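Local coordinates for NADB-Rossmann Superfamily protein (Streptococcus agalactiae, PDB 3LEC) that is of unproven function but has a Rossmann-type fold, binds zinc and probably methylates N1 of adenine 22 in tRNA, at residues R102-I107 and D130-W135; N139-V144 and L159-G164. All blocks are in the same frame, centred on the assembly; numbering follows the deposited sequence.

Both contacts lie where the Rossmann-type sheet meets its closing hairpin: contact 1 in the helices that cover it, contact 2 in the hairpin itself, their centres 12 Å apart. Contact 1 closes before contact 2 opens: helix 101-110, strand 120-125 and helix 129-138 come first, then the hairpin of strands 141-150 and 155-163. Strand 155-163 runs antiparallel between 120-125 and 141-150, the last of these being the outermost strand on that side of the sheet. Helix 129-138 is common ground. It packs against helix 101-110 in contact 1, while Leu132, Arg133 and Trp135 meet Leu159, Ile143 and Phe141 of contact 2. The layer of helices is thereby continuous with the hairpin, whose entry carries the zinc ligand Asp140.

Contact 1: residues R102-I107 and D130-W135; sequences RLIADI and DDLRKW
Leu132 and Trp135 both set their CG anti to the backbone N (chi1 176° and -176°), and these torsions carry the leucine methyls to Ile104 and the indole over Ala105. The two helices, 101-110 and 129-138, are neighbours in the helical layer of a Rossmann-type fold. Segments 102-107 and 130-135 of these helices run roughly parallel, 26° apart in direction, with axes 8.2 Å apart at closest. That closeness rests on Ala105, which points toward the partner helix: its CB lies 3.7 Å from Trp135 CB, and its CA is 5.3 Å from Leu132 CA. Toward the sheet, the side chains of Ile104 and Leu132 cross obliquely, with CG2 of the isoleucine 3.8 Å from CD1 of the leucine. Ile104 also rests on Ile96 of strand 93-99, and Leu132 on Leu159 of strand 155-163, so this apolar pair fills the seam between helices and strands. The modelled side-chain contacts are apolar; Trp135 also brings its ring to a backbone carbonyl. The indole NH is spoken for by Asn109 OD1, further along helix 101-110, and the ring also meets that of Phe141. Ala105 O sits 3.9 Å above one face of the Trp135 ring, offset toward the rim, near NE1 and CE2.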
loop_
_atom_site.group_PDB
_atom_site.type_symbol
_atom_site.label_atom_id
_atom_site.label_comp_id
_atom_site.label_asym_id
_atom_site.label_seq_id
_atom_site.Cartn_x
_atom_site.Cartn_y
_atom_site.Cartn_z
ATOM N N ARG A 102 -1.944 3.215 9.060
ATOM C CA ARG A 102 -2.938 4.094 9.656
ATOM C C ARG A 102 -3.155 5.298 8.763
ATOM O O ARG A 102 -4.311 5.734 8.556
ATOM C CB ARG A 102 -2.538 4.514 11.088
ATOM N N LEU A 103 -2.056 5.821 8.215
ATOM C CA LEU A 103 -2.130 7.008 7.371
ATOM C C LEU A 103 -2.898 6.699 6.118
ATOM O O LEU A 103 -3.728 7.482 5.707
ATOM C CB LEU A 103 -0.735 7.577 7.040
ATOM C CG LEU A 103 -0.682 8.785 6.093
ATOM C CD1 LEU A 103 -1.547 9.989 6.595
ATOM C CD2 LEU A 103 0.740 9.197 5.906
ATOM N N ILE A 104 -2.613 5.559 5.489
ATOM C CA ILE A 104 -3.351 5.176 4.297
ATOM C C ILE A 104 -4.840 5.070 4.610
ATOM O O ILE A 104 -5.680 5.579 3.858
ATOM C CB ILE A 104 -2.811 3.853 3.677
ATOM C CG1 ILE A 104 -1.392 4.063 3.132
ATOM C CG2 ILE A 104 -3.709 3.362 2.526
ATOM C CD1 ILE A 104 -0.734 2.783 2.555
ATOM N N ALA A 105 -5.155 4.398 5.711
ATOM C CA ALA A 105 -6.561 4.198 6.080
ATOM C C ALA A 105 -7.249 5.557 6.290
ATOM O O ALA A 105 -8.405 5.758 5.886
ATOM C CB ALA A 105 -6.668 3.321 7.306
ATOM N N ASP A 106 -6.526 6.486 6.911
ATOM C CA ASP A 106 -7.038 7.844 7.124
ATOM C C ASP A 106 -7.314 8.626 5.861
ATOM O O ASP A 106 -8.303 9.358 5.800
ATOM C CB ASP A 106 -6.101 8.659 8.014
ATOM C CG ASP A 106 -6.225 8.293 9.473
ATOM O OD1 ASP A 106 -7.144 7.518 9.840
ATOM O OD2 ASP A 106 -5.410 8.797 10.265
ATOM N N ILE A 107 -6.404 8.540 4.893
ATOM C CA ILE A 107 -6.566 9.212 3.603
ATOM C C ILE A 107 -7.798 8.622 2.897
ATOM O O ILE A 107 -8.611 9.346 2.329
ATOM C CB ILE A 107 -5.297 9.057 2.734
ATOM C CG1 ILE A 107 -4.121 9.805 3.366
ATOM C CG2 ILE A 107 -5.546 9.474 1.262
ATOM C CD1 ILE A 107 -2.776 9.474 2.739
ATOM N N ASP A 130 -2.089 -4.153 9.821
ATOM C CA ASP A 130 -3.299 -4.671 10.450
ATOM C C ASP A 130 -4.376 -3.585 10.600
ATOM O O ASP A 130 -5.564 -3.862 10.416
ATOM C CB ASP A 130 -2.978 -5.327 11.803
ATOM C CG ASP A 130 -2.376 -4.348 12.825
ATOM O OD1 ASP A 130 -2.626 -4.569 14.036
ATOM O OD2 ASP A 130 -1.653 -3.381 12.438
ATOM N N ASP A 131 -3.957 -2.359 10.920
ATOM C CA ASP A 131 -4.887 -1.238 11.005
ATOM C C ASP A 131 -5.538 -0.907 9.658
ATOM O O ASP A 131 -6.704 -0.536 9.594
ATOM C CB ASP A 131 -4.191 -0.000 11.559
ATOM C CG ASP A 131 -3.867 -0.126 13.039
ATOM O OD1 ASP A 131 -4.558 -0.886 13.750
ATOM O OD2 ASP A 131 -2.924 0.561 13.499
ATOM N N LEU A 132 -4.773 -1.043 8.588
ATOM C CA LEU A 132 -5.297 -0.829 7.240
ATOM C C LEU A 132 -6.280 -1.964 6.892
ATOM O O LEU A 132 -7.362 -1.710 6.388
ATOM C CB LEU A 132 -4.173 -0.731 6.213
ATOM C CG LEU A 132 -4.550 -0.604 4.728
ATOM C CD1 LEU A 132 -5.449 0.609 4.461
ATOM C CD2 LEU A 132 -3.311 -0.566 3.848
ATOM N N ARG A 133 -5.893 -3.209 7.159
ATOM C CA ARG A 133 -6.817 -4.323 6.965
ATOM C C ARG A 133 -8.133 -4.120 7.745
ATOM O O ARG A 133 -9.211 -4.422 7.226
ATOM C CB ARG A 133 -6.171 -5.672 7.320
ATOM C CG ARG A 133 -5.106 -6.088 6.310
ATOM C CD ARG A 133 -4.755 -7.586 6.388
ATOM N NE ARG A 133 -3.556 -7.819 5.591
ATOM C CZ ARG A 133 -2.303 -7.684 6.050
ATOM N NH1 ARG A 133 -2.070 -7.374 7.324
ATOM N NH2 ARG A 133 -1.290 -7.879 5.230
ATOM N N LYS A 134 -8.046 -3.599 8.969
ATOM C CA LYS A 134 -9.249 -3.406 9.786
ATOM C C LYS A 134 -10.179 -2.395 9.152
ATOM O O LYS A 134 -11.394 -2.581 9.145
ATOM C CB LYS A 134 -8.914 -2.937 11.195
ATOM C CG LYS A 134 -8.336 -3.999 12.109
ATOM C CD LYS A 134 -7.842 -3.347 13.403
ATOM C CE LYS A 134 -7.493 -4.382 14.462
ATOM N NZ LYS A 134 -7.211 -3.730 15.783
ATOM N N TRP A 135 -9.593 -1.347 8.596
ATOM C CA TRP A 135 -10.366 -0.308 7.954
ATOM C C TRP A 135 -11.007 -0.842 6.683
ATOM O O TRP A 135 -12.167 -0.563 6.435
ATOM C CB TRP A 135 -9.525 0.921 7.647
ATOM C CG TRP A 135 -10.387 2.016 7.064
ATOM C CD1 TRP A 135 -10.991 3.028 7.750
ATOM C CD2 TRP A 135 -10.758 2.177 5.685
ATOM N NE1 TRP A 135 -11.719 3.809 6.879
ATOM C CE2 TRP A 135 -11.587 3.312 5.607
ATOM C CE3 TRP A 135 -10.443 1.488 4.502
ATOM C CZ2 TRP A 135 -12.120 3.783 4.389
ATOM C CZ3 TRP A 135 -11.002 1.943 3.290
ATOM C CH2 TRP A 135 -11.834 3.088 3.253
#

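Contact 2: residues N139-V144 and L159-G164; sequences NDFEIV and LVVKHG. With ZN (zinc ion), chain B.
The zinc site and the open end of a beta hairpin come together here, where Asp140 leads into strand 141-150 and Gly164 follows strand 155-163. Asp140 OD1 binds the zinc at 2.0 Å; His165 and a water at 2.1 Å from the metal are further ligands. The backbone of the same aspartate is tied to the residue that follows strand 155-163, its O accepting a nearly straight bond (176°) from Gly164 N, which comes from above the carbonyl plane. One water, in the plane of the imidazole at its edge, links Asp140 O to His163 ND1. With CG beside the backbone N (chi1 -64°), the Phe141 ring lies alongside His163, planes 37° apart, and puts CE1 over one imidazole face, 3.5 Å from His163 CE1. His163 NE2 is held by Leu115 O. The hairpin is antiparallel: Glu142 and Lys162 form a hydrogen-bonded pair, Glu142 N to Lys162 O at 2.8 Å and Lys162 N to Glu142 O at 2.9 Å. Val144 N bonds Val160 O next along. On the face turned to helix 129-138, Val161 CG1 meets Phe141 CB at 3.7 Å, the two side chains crossing at about a right angle, and Ile143 sits beside Val161. On the face of Glu142 and Lys162, the extended glutamate reaches another water, which donates to both Glu142 OE2 and His163 O.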
loop_
_atom_site.group_PDB
_atom_site.type_symbol
_atom_site.label_atom_id
_atom_site.label_comp_id
_atom_site.label_asym_id
_atom_site.label_seq_id
_atom_site.Cartn_x
_atom_site.Cartn_y
_atom_site.Cartn_z
ATOM N N ASN A 139 -15.264 -1.323 5.894
ATOM C CA ASN A 139 -15.842 -0.408 4.907
ATOM C C ASN A 139 -16.164 -1.020 3.542
ATOM O O ASN A 139 -16.171 -0.334 2.513
ATOM C CB ASN A 139 -14.973 0.834 4.783
ATOM C CG ASN A 139 -15.013 1.679 6.025
ATOM O OD1 ASN A 139 -15.931 2.478 6.214
ATOM N ND2 ASN A 139 -14.028 1.495 6.901
ATOM N N ASP A 140 -16.455 -2.324 3.537
ATOM C CA ASP A 140 -16.943 -2.980 2.330
ATOM C C ASP A 140 -15.861 -2.962 1.205
ATOM O O ASP A 140 -16.165 -2.880 0.010
ATOM C CB ASP A 140 -18.317 -2.402 1.888
ATOM C CG ASP A 140 -19.502 -3.137 2.524
ATOM O OD1 ASP A 140 -19.333 -4.320 2.863
ATOM O OD2 ASP A 140 -20.604 -2.558 2.671
ATOM N N PHE A 141 -14.596 -3.070 1.623
ATOM C CA PHE A 141 -13.508 -3.433 0.720
ATOM C C PHE A 141 -13.015 -4.844 0.981
ATOM O O PHE A 141 -13.144 -5.359 2.095
ATOM C CB PHE A 141 -12.376 -2.407 0.786
ATOM C CG PHE A 141 -12.797 -1.052 0.316
ATOM C CD1 PHE A 141 -12.808 -0.763 -1.037
ATOM C CD2 PHE A 141 -13.201 -0.073 1.236
ATOM C CE1 PHE A 141 -13.234 0.496 -1.505
ATOM C CE2 PHE A 141 -13.625 1.195 0.781
ATOM C CZ PHE A 141 -13.643 1.471 -0.587
ATOM N N GLU A 142 -12.488 -5.469 -0.064
ATOM C CA GLU A 142 -12.017 -6.838 -0.013
ATOM C C GLU A 142 -10.606 -6.944 -0.596
ATOM O O GLU A 142 -10.319 -6.432 -1.676
ATOM C CB GLU A 142 -13.001 -7.769 -0.745
ATOM C CG GLU A 142 -12.518 -9.213 -0.870
ATOM C CD GLU A 142 -13.578 -10.152 -1.430
ATOM O OE1 GLU A 142 -13.805 -11.207 -0.805
ATOM O OE2 GLU A 142 -14.173 -9.846 -2.490
ATOM N N ILE A 143 -9.721 -7.598 0.144
ATOM C CA ILE A 143 -8.383 -7.908 -0.341
ATOM C C ILE A 143 -8.498 -9.118 -1.262
ATOM O O ILE A 143 -9.065 -10.150 -0.859
ATOM C CB ILE A 143 -7.439 -8.248 0.836
ATOM C CG1 ILE A 143 -7.307 -7.031 1.766
ATOM C CG2 ILE A 143 -6.079 -8.709 0.294
ATOM C CD1 ILE A 143 -6.789 -7.381 3.155
ATOM N N VAL A 144 -7.979 -8.999 -2.485
ATOM C CA VAL A 144 -8.055 -10.093 -3.483
ATOM C C VAL A 144 -6.715 -10.700 -3.849
ATOM O O VAL A 144 -6.663 -11.753 -4.482
ATOM C CB VAL A 144 -8.782 -9.648 -4.776
ATOM C CG1 VAL A 144 -10.200 -9.322 -4.477
ATOM C CG2 VAL A 144 -8.053 -8.447 -5.446
ATOM N N LEU A 159 -1.043 -4.841 -0.673
ATOM C CA LEU A 159 -2.432 -5.306 -0.652
ATOM C C LEU A 159 -3.178 -4.872 -1.899
ATOM O O LEU A 159 -3.188 -3.700 -2.222
ATOM C CB LEU A 159 -3.165 -4.734 0.564
ATOM C CG LEU A 159 -2.660 -4.992 1.983
ATOM C CD1 LEU A 159 -3.645 -4.461 2.991
ATOM C CD2 LEU A 159 -2.415 -6.451 2.198
ATOM N N VAL A 160 -3.839 -5.818 -2.574
ATOM C CA VAL A 160 -4.636 -5.504 -3.777
ATOM C C VAL A 160 -6.084 -5.606 -3.361
ATOM O O VAL A 160 -6.479 -6.603 -2.738
ATOM C CB VAL A 160 -4.358 -6.489 -4.920
ATOM C CG1 VAL A 160 -5.140 -6.072 -6.180
ATOM C CG2 VAL A 160 -2.866 -6.540 -5.215
ATOM N N VAL A 161 -6.867 -4.569 -3.673
ATOM C CA VAL A 161 -8.172 -4.391 -3.056
ATOM C C VAL A 161 -9.216 -4.067 -4.118
ATOM O O VAL A 161 -8.950 -3.347 -5.077
ATOM C CB VAL A 161 -8.145 -3.210 -2.009
ATOM C CG1 VAL A 161 -9.512 -2.957 -1.429
ATOM C CG2 VAL A 161 -7.161 -3.493 -0.872
ATOM N N LYS A 162 -10.403 -4.627 -3.953
ATOM C CA LYS A 162 -11.544 -4.204 -4.755
ATOM C C LYS A 162 -12.744 -4.003 -3.820
ATOM O O LYS A 162 -12.692 -4.375 -2.657
ATOM C CB LYS A 162 -11.845 -5.272 -5.836
ATOM C CG LYS A 162 -10.720 -5.369 -6.919
ATOM C CD LYS A 162 -10.950 -6.429 -8.015
ATOM C CE LYS A 162 -11.969 -5.984 -9.075
ATOM N NZ LYS A 162 -11.453 -4.930 -9.995
ATOM N N HIS A 163 -13.830 -3.420 -4.316
ATOM C CA HIS A 163 -15.050 -3.366 -3.503
ATOM C C HIS A 163 -15.474 -4.801 -3.227
ATOM O O HIS A 163 -15.315 -5.679 -4.090
ATOM C CB HIS A 163 -16.152 -2.586 -4.227
ATOM C CG HIS A 163 -15.866 -1.120 -4.355
ATOM N ND1 HIS A 163 -16.266 -0.197 -3.413
ATOM C CD2 HIS A 163 -15.228 -0.417 -5.322
ATOM C CE1 HIS A 163 -15.882 1.011 -3.790
ATOM N NE2 HIS A 163 -15.255 0.904 -4.947
ATOM N N GLY A 164 -15.970 -5.038 -2.013
ATOM C CA GLY A 164 -16.446 -6.354 -1.605
ATOM C C GLY A 164 -16.610 -6.436 -0.103
ATOM O O GLY A 164 -15.940 -5.721 0.640
HETATM ZN ZN ZN B . -21.070 -5.136 3.510
HETATM O O HOH W 1 -17.700 -0.940 -1.376
HETATM O O HOH W 2 -21.948 -4.299 5.288
HETATM O O HOH W 3 -13.718 -8.019 -4.211
#